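Local coordinates for uncharacterized protein (Eubacterium ventriosum, PDB 3FDI) that is of unknown function but has a cytidylate kinase-like P-loop fold and probably binds nucleotides, perhaps transferring phosphate between them, at residues A23-E28 against V183-A188; G125-K130 against T144-M149; F57-M62 against K93-K98; I8-R13 against R106-I111. One frame throughout, in Å; residues are numbered along the deposited sequence.

Contacts 1 and 3 both touch contact 4, while contact 2 stands apart. Contact 4 lies on strand 8-13 in the middle of the parallel sheet, about 4 Å from the centre of the chain, and carries the bound sulfate. Contact 1, on helix 19-30, meets that strand through Leu26 CD1 and Ile11 CD1, 3.8 Å apart, with centres about 16 Å away from each other. Contact 3, on the opposite side of the chain's centre from contact 1, touches contact 4 at about 12 Å between centres, with Pro61 CG 3.6 Å from Glu110 CG. The nearest atoms of contact 2 are about 6 Å from contact 1 and about 7 Å from contact 4.

Contact 1 (A23-E28 against V183-A188); sequences AKKLAE and VDVDTA
Lys25 reaches from helix 19-30 to the first turn of helix 185-197 and meets Asp186 there. The charged interaction is a salt bridge with a hydrogen bond from Lys25 NZ to Asp186 OD2, modelled very short at 2.5 Å, so its exact length deserves caution. Lys25 sets out with CG anti to its own carbonyl carbon (chi1 -70°) and then runs extended, which carries the ammonium group across a backbone separation of 8.0 Å between the CA atoms of Lys25 and Asp186. The two side chains cross at about a right angle, and one carboxylate oxygen does the touching.

Apolar contact comes from the same lysine farther back along its chain. Lys25 CD lies 3.7 Å from Val185 CG1, the branch anti to the valine backbone N. The stem is thereby laid over a buried methyl while its charged end stays near the surface.

A capping bond closes the start of the second helix. Asp184 is its N-cap residue: OD1 accepts from Thr187 N at 2.8 Å, met nearly along the C-O axis. Acidic groups at Asp184 and Asp186 sit at the amino end of the helix, where they would probably be stabilised by its dipole. Thr187 OG1 is hydrogen-bonded to Ser198 OG of the second subunit.

Beneath the bridge, Leu26 packs on Ile192 and Ile193 of helix 185-197, and Ala23 and Ala27 face Val102 of strand 101-104. Val185 and Ala188 rest on Ile180 of strand 176-180, so both helices cover the same side of the parallel sheet.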
# COMPACT_ATOMS: atom_id res chain seq x y z
N ALA B 23 -9.28 12.73 22.99
CA ALA B 23 -8.41 13.92 22.97
C ALA B 23 -8.87 14.94 24.04
O ALA B 23 -8.09 15.41 24.87
CB ALA B 23 -8.38 14.53 21.62
N LYS B 24 -10.17 15.24 24.04
CA LYS B 24 -10.79 16.09 25.07
C LYS B 24 -10.58 15.58 26.49
O LYS B 24 -10.15 16.33 27.36
CB LYS B 24 -12.30 16.18 24.79
CG LYS B 24 -13.05 17.27 25.50
CD LYS B 24 -14.23 17.70 24.61
CE LYS B 24 -15.34 18.49 25.34
NZ LYS B 24 -16.47 17.61 25.77
N LYS B 25 -10.88 14.31 26.74
CA LYS B 25 -10.65 13.73 28.06
C LYS B 25 -9.20 13.83 28.52
O LYS B 25 -8.94 14.23 29.65
CB LYS B 25 -11.18 12.29 28.13
CG LYS B 25 -12.72 12.28 28.08
CD LYS B 25 -13.36 10.89 27.94
CE LYS B 25 -14.83 10.95 28.48
NZ LYS B 25 -15.59 9.67 28.36
N LEU B 26 -8.26 13.54 27.65
CA LEU B 26 -6.84 13.73 27.95
C LEU B 26 -6.52 15.21 28.29
O LEU B 26 -5.82 15.48 29.28
CB LEU B 26 -5.97 13.27 26.75
CG LEU B 26 -5.94 11.78 26.47
CD1 LEU B 26 -5.34 11.42 25.03
CD2 LEU B 26 -5.21 11.04 27.65
N ALA B 27 -6.99 16.16 27.47
CA ALA B 27 -6.68 17.58 27.66
C ALA B 27 -7.17 18.05 29.04
O ALA B 27 -6.48 18.75 29.77
CB ALA B 27 -7.31 18.46 26.52
N GLU B 28 -8.37 17.61 29.39
CA GLU B 28 -8.93 17.88 30.69
C GLU B 28 -8.14 17.20 31.80
O GLU B 28 -7.96 17.79 32.84
CB GLU B 28 -10.39 17.43 30.77
CG GLU B 28 -11.37 18.42 30.11
CD GLU B 28 -12.76 17.83 29.88
OE1 GLU B 28 -13.05 16.72 30.38
OE2 GLU B 28 -13.54 18.48 29.17
N VAL B 183 -13.76 -2.05 24.43
CA VAL B 183 -13.56 -1.13 25.55
C VAL B 183 -14.07 0.26 25.20
O VAL B 183 -14.14 0.61 24.01
CB VAL B 183 -12.11 -1.00 25.95
CG1 VAL B 183 -11.57 -2.35 26.45
CG2 VAL B 183 -11.26 -0.41 24.76
N ASP B 184 -14.42 1.04 26.23
CA ASP B 184 -15.04 2.37 26.04
C ASP B 184 -13.98 3.47 26.01
O ASP B 184 -12.78 3.17 26.21
CB ASP B 184 -16.12 2.66 27.12
CG ASP B 184 -15.53 2.78 28.54
OD1 ASP B 184 -14.31 3.00 28.71
OD2 ASP B 184 -16.30 2.63 29.51
N VAL B 185 -14.43 4.71 25.81
CA VAL B 185 -13.55 5.89 25.69
C VAL B 185 -12.76 6.18 26.98
O VAL B 185 -11.62 6.63 26.93
CB VAL B 185 -14.37 7.18 25.26
CG1 VAL B 185 -13.47 8.42 25.16
CG2 VAL B 185 -15.04 6.94 23.92
N ASP B 186 -13.40 5.96 28.12
CA ASP B 186 -12.71 6.10 29.40
C ASP B 186 -11.58 5.12 29.58
O ASP B 186 -10.58 5.47 30.17
CB ASP B 186 -13.68 6.01 30.55
CG ASP B 186 -14.24 7.35 30.92
OD1 ASP B 186 -14.25 7.69 32.10
OD2 ASP B 186 -14.63 8.10 30.02
N THR B 187 -11.71 3.90 29.04
CA THR B 187 -10.69 2.89 29.21
C THR B 187 -9.47 3.21 28.33
O THR B 187 -8.35 3.10 28.80
CB THR B 187 -11.20 1.47 28.91
OG1 THR B 187 -12.15 1.07 29.91
CG2 THR B 187 -10.03 0.46 28.91
N ALA B 188 -9.71 3.62 27.08
CA ALA B 188 -8.68 4.10 26.16
C ALA B 188 -7.94 5.32 26.71
O ALA B 188 -6.74 5.40 26.68
CB ALA B 188 -9.29 4.41 24.78

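Contact 2 (G125-K130 against T144-M149)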
# COMPACT_ATOMS: atom_id res chain seq x y z
N GLY B 125 -11.99 2.11 15.96
CA GLY B 125 -13.14 1.42 16.58
C GLY B 125 -13.60 0.26 15.72
O GLY B 125 -13.14 0.13 14.59
N ASP B 126 -14.51 -0.60 16.19
CA ASP B 126 -15.11 -1.57 15.25
C ASP B 126 -16.24 -0.90 14.50
O ASP B 126 -16.72 0.14 14.92
CB ASP B 126 -15.59 -2.81 15.95
CG ASP B 126 -16.72 -2.52 16.83
OD1 ASP B 126 -16.46 -1.97 17.92
OD2 ASP B 126 -17.88 -2.76 16.41
N LYS B 127 -16.67 -1.46 13.37
CA LYS B 127 -17.76 -0.85 12.58
C LYS B 127 -19.02 -0.49 13.38
O LYS B 127 -19.35 0.70 13.45
CB LYS B 127 -18.18 -1.74 11.44
CG LYS B 127 -17.26 -1.70 10.24
CD LYS B 127 -18.09 -2.01 8.97
CE LYS B 127 -17.23 -2.48 7.79
NZ LYS B 127 -18.14 -3.05 6.73
N ASP B 128 -19.70 -1.47 13.96
CA ASP B 128 -20.94 -1.22 14.74
C ASP B 128 -20.81 0.01 15.65
O ASP B 128 -21.62 0.94 15.57
CB ASP B 128 -21.31 -2.40 15.63
CG ASP B 128 -21.52 -3.69 14.86
OD1 ASP B 128 -21.43 -3.68 13.61
OD2 ASP B 128 -21.80 -4.72 15.53
N THR B 129 -19.77 -0.02 16.50
CA THR B 129 -19.55 1.04 17.48
C THR B 129 -19.45 2.41 16.82
O THR B 129 -20.17 3.33 17.23
CB THR B 129 -18.29 0.74 18.29
OG1 THR B 129 -18.43 -0.55 18.89
CG2 THR B 129 -18.07 1.78 19.39
N LYS B 130 -18.59 2.53 15.81
CA LYS B 130 -18.45 3.76 15.01
C LYS B 130 -19.75 4.17 14.29
O LYS B 130 -20.13 5.34 14.33
CB LYS B 130 -17.33 3.64 13.94
CG LYS B 130 -15.92 3.45 14.47
CD LYS B 130 -14.84 3.57 13.41
CE LYS B 130 -14.71 2.33 12.55
NZ LYS B 130 -13.49 2.37 11.62
N THR B 144 -25.61 6.23 5.11
CA THR B 144 -24.85 7.47 5.11
C THR B 144 -23.67 7.42 6.09
O THR B 144 -22.58 7.80 5.73
CB THR B 144 -25.74 8.64 5.45
OG1 THR B 144 -26.83 8.63 4.55
CG2 THR B 144 -24.99 9.97 5.29
N ALA B 145 -23.91 6.96 7.31
CA ALA B 145 -22.89 6.86 8.33
C ALA B 145 -21.70 6.16 7.73
O ALA B 145 -20.58 6.66 7.81
CB ALA B 145 -23.40 6.09 9.52
N LEU B 146 -21.93 5.01 7.11
CA LEU B 146 -20.78 4.24 6.62
C LEU B 146 -20.05 4.87 5.44
O LEU B 146 -18.84 4.72 5.30
CB LEU B 146 -21.13 2.76 6.37
CG LEU B 146 -20.77 1.90 7.60
CD1 LEU B 146 -22.04 1.54 8.37
CD2 LEU B 146 -19.95 0.65 7.27
N ASN B 147 -20.78 5.59 4.60
CA ASN B 147 -20.20 6.36 3.53
C ASN B 147 -19.40 7.50 4.07
O ASN B 147 -18.30 7.71 3.65
CB ASN B 147 -21.29 6.90 2.61
CG ASN B 147 -21.84 5.83 1.70
OD1 ASN B 147 -21.24 4.78 1.53
ND2 ASN B 147 -22.99 6.10 1.11
N MSE B 148 -19.95 8.25 5.01
CA MSE B 148 -19.16 9.29 5.67
C MSE B 148 -17.87 8.75 6.26
O MSE B 148 -16.82 9.37 6.14
CB MSE B 148 -19.98 9.92 6.77
CG MSE B 148 -20.76 11.09 6.29
SE MSE B 148 -21.81 11.62 7.78
CE MSE B 148 -23.22 10.30 7.51
N MSE B 149 -17.94 7.60 6.89
CA MSE B 149 -16.77 7.07 7.58
C MSE B 149 -15.68 6.81 6.53
O MSE B 149 -14.56 7.27 6.69
CB MSE B 149 -17.11 5.79 8.36
CG MSE B 149 -17.86 6.04 9.68
SE MSE B 149 -18.87 4.48 10.22
CE MSE B 149 -17.45 3.23 10.08
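Met149, a selenomethionine, puts its terminal methyl against the bent chain of Lys130. Met149 CE lies 3.8 Å from Lys130 CE and 3.9 Å from Lys130 CB, because the lysine turns at chi3 (-79°) and so presents both carbons to the same methyl. The selenium follows behind, with Met149 SE 4.1 Å from Lys130 CB. The second touch lies nearer the surface: Lys127, extended beyond CG, crosses Leu146 at about a right angle, and its CD meets Leu146 CD2 at 3.7 Å. No hydrogen bond spans the segments, so the lysines take part through their methylene stems.

The helices that meet here, 127-138 and 142-163, follow one another in the chain after strand 118-125. This succession is consistent with the pair of helices that flanks the lid in nucleoside monophosphate kinases. Ala145 extends the interface to Val134 and Met135, Leu146 reaches Thr131, and Met149 also touches Phe15.

Lys130 has its charged end occupied by a salt bridge from NZ to Glu14 OE1, and the same oxygen takes Gly125 N, which ties the start of the helix to the loop after strand 8-13. Asp126 is the N-cap: OD2 takes the weak capping bond from Thr129 N at 3.3 Å, while OD1 accepts from Thr129 OG1 at 2.6 Å, met on its syn side, 20° out of the carboxylate plane. Farther out, Asp126 is joined by backbone bonding to Ile180, and elsewhere on helix 142-163 Thr144 and Met148 pack on Pro68 of the third subunit.

Contact 3 (F57-M62 against K93-K98); sequences FDEKPM and KANEEK
With CG anti to the carbonyl carbon in both Phe57 (chi1 -66°) and Glu96 (chi1 -59°), and the glutamate extended through chi2, ring and carboxylate come near each other. The result is a loose approach, with Phe57 CE1 4.5 Å from Glu96 OE2 and the oxygen oblique to the ring. Glu59 and Asn95 form the second pair: Glu59 OE2 stands 4.4 Å from Asn95 ND2, too far for a hydrogen bond.

Arg91 of helix 81-95 links these side chains: it makes a cation-pi contact with Phe57, a salt bridge from NH1 to Glu96 OE2 and a touch on Glu59, so one arginine serves both segments. Asn95 OD1 is bound by Asn115 ND2. Within 93-98, Lys93 NZ bridges to Glu97 OE2 at 3.0 Å, on the syn lone pair, four residues along the chain.

The contact lies on the surface, where the lead-in to helix 60-66 passes the carboxyl end of helix 81-95. Pro61 and Met62 pack on Phe87 of that helix, Glu59 leans on Ile111 of helix 108-111, and Ala94 covers Phe101 of strand 101-104.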
# COMPACT_ATOMS: atom_id res chain seq x y z
N PHE B 57 13.99 23.20 8.93
CA PHE B 57 14.37 22.54 10.17
C PHE B 57 14.50 21.03 9.88
O PHE B 57 14.46 20.20 10.80
CB PHE B 57 13.31 22.78 11.26
CG PHE B 57 13.20 24.22 11.70
CD1 PHE B 57 13.63 24.61 12.98
CD2 PHE B 57 12.66 25.19 10.86
CE1 PHE B 57 13.54 25.95 13.40
CE2 PHE B 57 12.56 26.53 11.27
CZ PHE B 57 12.99 26.90 12.54
N ASP B 58 14.63 20.71 8.58
CA ASP B 58 14.62 19.33 8.06
C ASP B 58 13.44 18.47 8.55
O ASP B 58 13.54 17.24 8.67
CB ASP B 58 15.97 18.68 8.31
CG ASP B 58 17.09 19.43 7.62
OD1 ASP B 58 16.79 20.25 6.70
OD2 ASP B 58 18.27 19.22 8.00
N GLU B 59 12.33 19.15 8.82
CA GLU B 59 11.07 18.51 9.13
C GLU B 59 10.39 18.19 7.79
O GLU B 59 10.08 19.10 6.98
CB GLU B 59 10.24 19.42 10.05
CG GLU B 59 10.89 19.51 11.47
CD GLU B 59 10.29 20.58 12.38
OE1 GLU B 59 9.07 20.81 12.31
OE2 GLU B 59 11.07 21.18 13.18
N LYS B 60 10.21 16.89 7.55
CA LYS B 60 9.79 16.34 6.24
C LYS B 60 8.53 16.99 5.60
O LYS B 60 8.53 17.28 4.41
CB LYS B 60 9.63 14.78 6.34
CG LYS B 60 10.96 14.01 6.64
CD LYS B 60 10.87 12.49 6.34
CE LYS B 60 12.26 11.87 5.91
NZ LYS B 60 13.30 11.77 6.98
N PRO B 61 7.47 17.22 6.39
CA PRO B 61 6.24 17.78 5.81
C PRO B 61 6.43 19.18 5.30
O PRO B 61 5.80 19.59 4.31
CB PRO B 61 5.24 17.77 7.00
CG PRO B 61 5.77 16.88 8.01
CD PRO B 61 7.29 16.83 7.81
N MSE B 62 7.31 19.92 5.96
CA MSE B 62 7.57 21.29 5.58
C MSE B 62 8.44 21.37 4.34
O MSE B 62 8.11 22.09 3.40
CB MSE B 62 8.18 22.07 6.73
CG MSE B 62 7.19 22.36 7.88
SE MSE B 62 8.03 23.71 9.05
CE MSE B 62 9.04 24.62 7.69
N LYS B 93 4.94 26.21 19.01
CA LYS B 93 4.33 25.99 20.31
C LYS B 93 5.03 24.83 21.03
O LYS B 93 5.31 24.93 22.23
CB LYS B 93 2.82 25.72 20.20
CG LYS B 93 1.98 26.92 19.80
CD LYS B 93 2.06 28.07 20.81
CE LYS B 93 0.81 28.94 20.77
NZ LYS B 93 0.87 30.19 21.59
N ALA B 94 5.33 23.75 20.31
CA ALA B 94 6.06 22.65 20.95
C ALA B 94 7.51 22.97 21.35
O ALA B 94 7.92 22.60 22.44
CB ALA B 94 6.06 21.41 20.07
N ASN B 95 8.26 23.62 20.46
CA ASN B 95 9.73 23.57 20.53
C ASN B 95 10.37 24.83 21.00
O ASN B 95 11.45 24.81 21.57
CB ASN B 95 10.36 23.23 19.19
CG ASN B 95 10.04 21.83 18.76
OD1 ASN B 95 9.55 21.01 19.55
ND2 ASN B 95 10.26 21.55 17.48
N GLU B 96 9.71 25.94 20.72
CA GLU B 96 10.23 27.23 21.11
C GLU B 96 9.51 27.74 22.37
O GLU B 96 10.17 28.21 23.28
CB GLU B 96 10.10 28.21 19.94
CG GLU B 96 10.85 27.74 18.68
CD GLU B 96 10.77 28.73 17.49
OE1 GLU B 96 10.10 29.80 17.60
OE2 GLU B 96 11.39 28.40 16.44
N GLU B 97 8.19 27.64 22.44
CA GLU B 97 7.45 28.12 23.61
C GLU B 97 7.35 27.06 24.68
O GLU B 97 6.96 27.36 25.80
CB GLU B 97 6.03 28.55 23.23
CG GLU B 97 5.96 29.77 22.34
CD GLU B 97 4.53 30.15 21.99
OE1 GLU B 97 4.31 30.64 20.87
OE2 GLU B 97 3.62 29.96 22.82
N LYS B 98 7.65 25.82 24.30
CA LYS B 98 7.64 24.68 25.21
C LYS B 98 6.29 24.48 25.92
O LYS B 98 6.22 24.03 27.08
CB LYS B 98 8.76 24.80 26.23
CG LYS B 98 10.15 24.61 25.65
CD LYS B 98 10.43 23.14 25.31
CE LYS B 98 11.93 22.94 25.12
NZ LYS B 98 12.33 21.53 24.91

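Contact 4 (I8-R13 against R106-I111). With SO4 (sulfate ion), chain F.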
# COMPACT_ATOMS: atom_id res chain seq x y z
N ILE B 8 3.18 16.75 25.22
CA ILE B 8 2.45 16.95 23.97
C ILE B 8 1.83 15.61 23.54
O ILE B 8 2.53 14.62 23.46
CB ILE B 8 3.37 17.52 22.87
CG1 ILE B 8 4.15 18.73 23.40
CG2 ILE B 8 2.57 17.95 21.70
CD1 ILE B 8 5.23 19.20 22.51
N ILE B 9 0.51 15.57 23.28
CA ILE B 9 -0.16 14.37 22.86
C ILE B 9 -0.74 14.57 21.49
O ILE B 9 -1.53 15.48 21.30
CB ILE B 9 -1.27 14.01 23.79
CG1 ILE B 9 -0.72 13.86 25.23
CG2 ILE B 9 -1.99 12.74 23.28
CD1 ILE B 9 -1.84 13.70 26.33
N ALA B 10 -0.30 13.74 20.53
CA ALA B 10 -0.68 13.85 19.11
C ALA B 10 -1.63 12.69 18.85
O ALA B 10 -1.27 11.52 19.04
CB ALA B 10 0.52 13.78 18.22
N ILE B 11 -2.85 13.00 18.47
CA ILE B 11 -3.88 11.99 18.33
C ILE B 11 -4.28 11.94 16.91
O ILE B 11 -4.62 12.99 16.32
CB ILE B 11 -5.11 12.35 19.16
CG1 ILE B 11 -4.86 12.02 20.63
CG2 ILE B 11 -6.35 11.54 18.70
CD1 ILE B 11 -5.76 12.71 21.49
N GLY B 12 -4.26 10.74 16.36
CA GLY B 12 -4.90 10.41 15.11
C GLY B 12 -6.10 9.52 15.39
O GLY B 12 -6.28 9.03 16.50
N ARG B 13 -6.92 9.28 14.38
CA ARG B 13 -8.18 8.63 14.60
C ARG B 13 -8.95 8.31 13.29
O ARG B 13 -8.83 9.04 12.28
CB ARG B 13 -9.08 9.52 15.51
CG ARG B 13 -10.01 10.49 14.71
CD ARG B 13 -9.74 12.00 14.76
NE ARG B 13 -8.77 12.46 13.81
CZ ARG B 13 -8.77 13.62 13.14
NH1 ARG B 13 -9.72 14.52 13.27
NH2 ARG B 13 -7.74 13.87 12.30
N ARG B 106 -3.47 16.81 11.80
CA ARG B 106 -2.52 17.83 11.36
C ARG B 106 -1.06 17.38 11.25
O ARG B 106 -0.12 18.18 11.36
CB ARG B 106 -2.63 19.06 12.28
CG ARG B 106 -4.07 19.70 12.37
CD ARG B 106 -4.44 20.49 11.10
NE ARG B 106 -5.05 19.64 10.11
CZ ARG B 106 -5.37 20.01 8.86
NH1 ARG B 106 -5.12 21.24 8.42
NH2 ARG B 106 -5.95 19.12 8.05
N CYS B 107 -0.85 16.09 11.02
CA CYS B 107 0.45 15.49 10.89
C CYS B 107 1.30 15.71 12.13
O CYS B 107 2.53 15.71 12.04
CB CYS B 107 1.16 16.06 9.67
SG CYS B 107 0.21 15.75 8.14
N ALA B 108 0.67 15.90 13.29
CA ALA B 108 1.45 16.38 14.43
C ALA B 108 2.52 15.38 14.87
O ALA B 108 3.60 15.80 15.26
CB ALA B 108 0.57 16.83 15.58
N GLU B 109 2.25 14.07 14.81
CA GLU B 109 3.24 13.10 15.25
C GLU B 109 4.49 13.17 14.36
O GLU B 109 5.60 12.97 14.85
CB GLU B 109 2.70 11.66 15.31
CG GLU B 109 2.75 10.84 14.03
CD GLU B 109 1.95 11.41 12.88
OE1 GLU B 109 1.04 12.33 13.04
OE2 GLU B 109 2.27 10.96 11.75
N GLU B 110 4.32 13.52 13.08
CA GLU B 110 5.45 13.68 12.17
C GLU B 110 6.21 14.97 12.43
O GLU B 110 7.46 14.94 12.54
CB GLU B 110 5.01 13.62 10.72
CG GLU B 110 6.11 13.76 9.70
CD GLU B 110 7.18 12.64 9.73
OE1 GLU B 110 6.91 11.52 10.25
OE2 GLU B 110 8.30 12.90 9.23
N ILE B 111 5.47 16.09 12.51
CA ILE B 111 6.06 17.40 12.82
C ILE B 111 6.90 17.44 14.13
O ILE B 111 7.96 18.10 14.18
CB ILE B 111 4.97 18.47 12.96
CG1 ILE B 111 4.27 18.70 11.62
CG2 ILE B 111 5.55 19.80 13.51
CD1 ILE B 111 3.17 19.67 11.76
S SO4 F . -7.36 16.71 10.43
O1 SO4 F . -6.21 17.50 10.83
O2 SO4 F . -6.86 15.34 10.35
O3 SO4 F . -8.46 16.88 11.36
O4 SO4 F . -7.82 17.23 9.11
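The first strand of the P-loop fold, 8-13, meets the short helix 108-111 here, and Arg13 and Arg106 hold a sulfate ion between them. Ala10 makes the direct contact: its CB lies 3.8 Å from Glu109 N and 4.0 Å from Ala108 CB, so the first turn of the helix settles over a small, buried methyl.

The sulfate joins the ends of the two segments. Arg106 grips O1 with its backbone N at 3.0 Å and its NE at 2.5 Å, and O1 lies in the guanidinium plane, at the edge. The chain of Arg106 bends at chi2 and chi3 (-74° and 88°), which folds the side chain back so that NE and the backbone N reach the same oxygen. Arg106 NH2 adds a bond to O4 at 2.9 Å. From the strand side Arg13, also edge-on, gives NH2 to O2 at 2.6 Å and NH1 to O3 at 3.3 Å.

Gln86 OE1 bonds Arg106 NH1, a second-shell contact to the sulfate; separately, Glu109 OE2 is hydrogen-bonded to His160 NE2. Arg156 brings another guanidinium close to Arg13. The sulfate probably came from the crystallisation liquor; an anion held by arginines beside the strand that leads into the P-loop is consistent with a phosphate-binding position of the kind found in nucleoside monophosphate kinases.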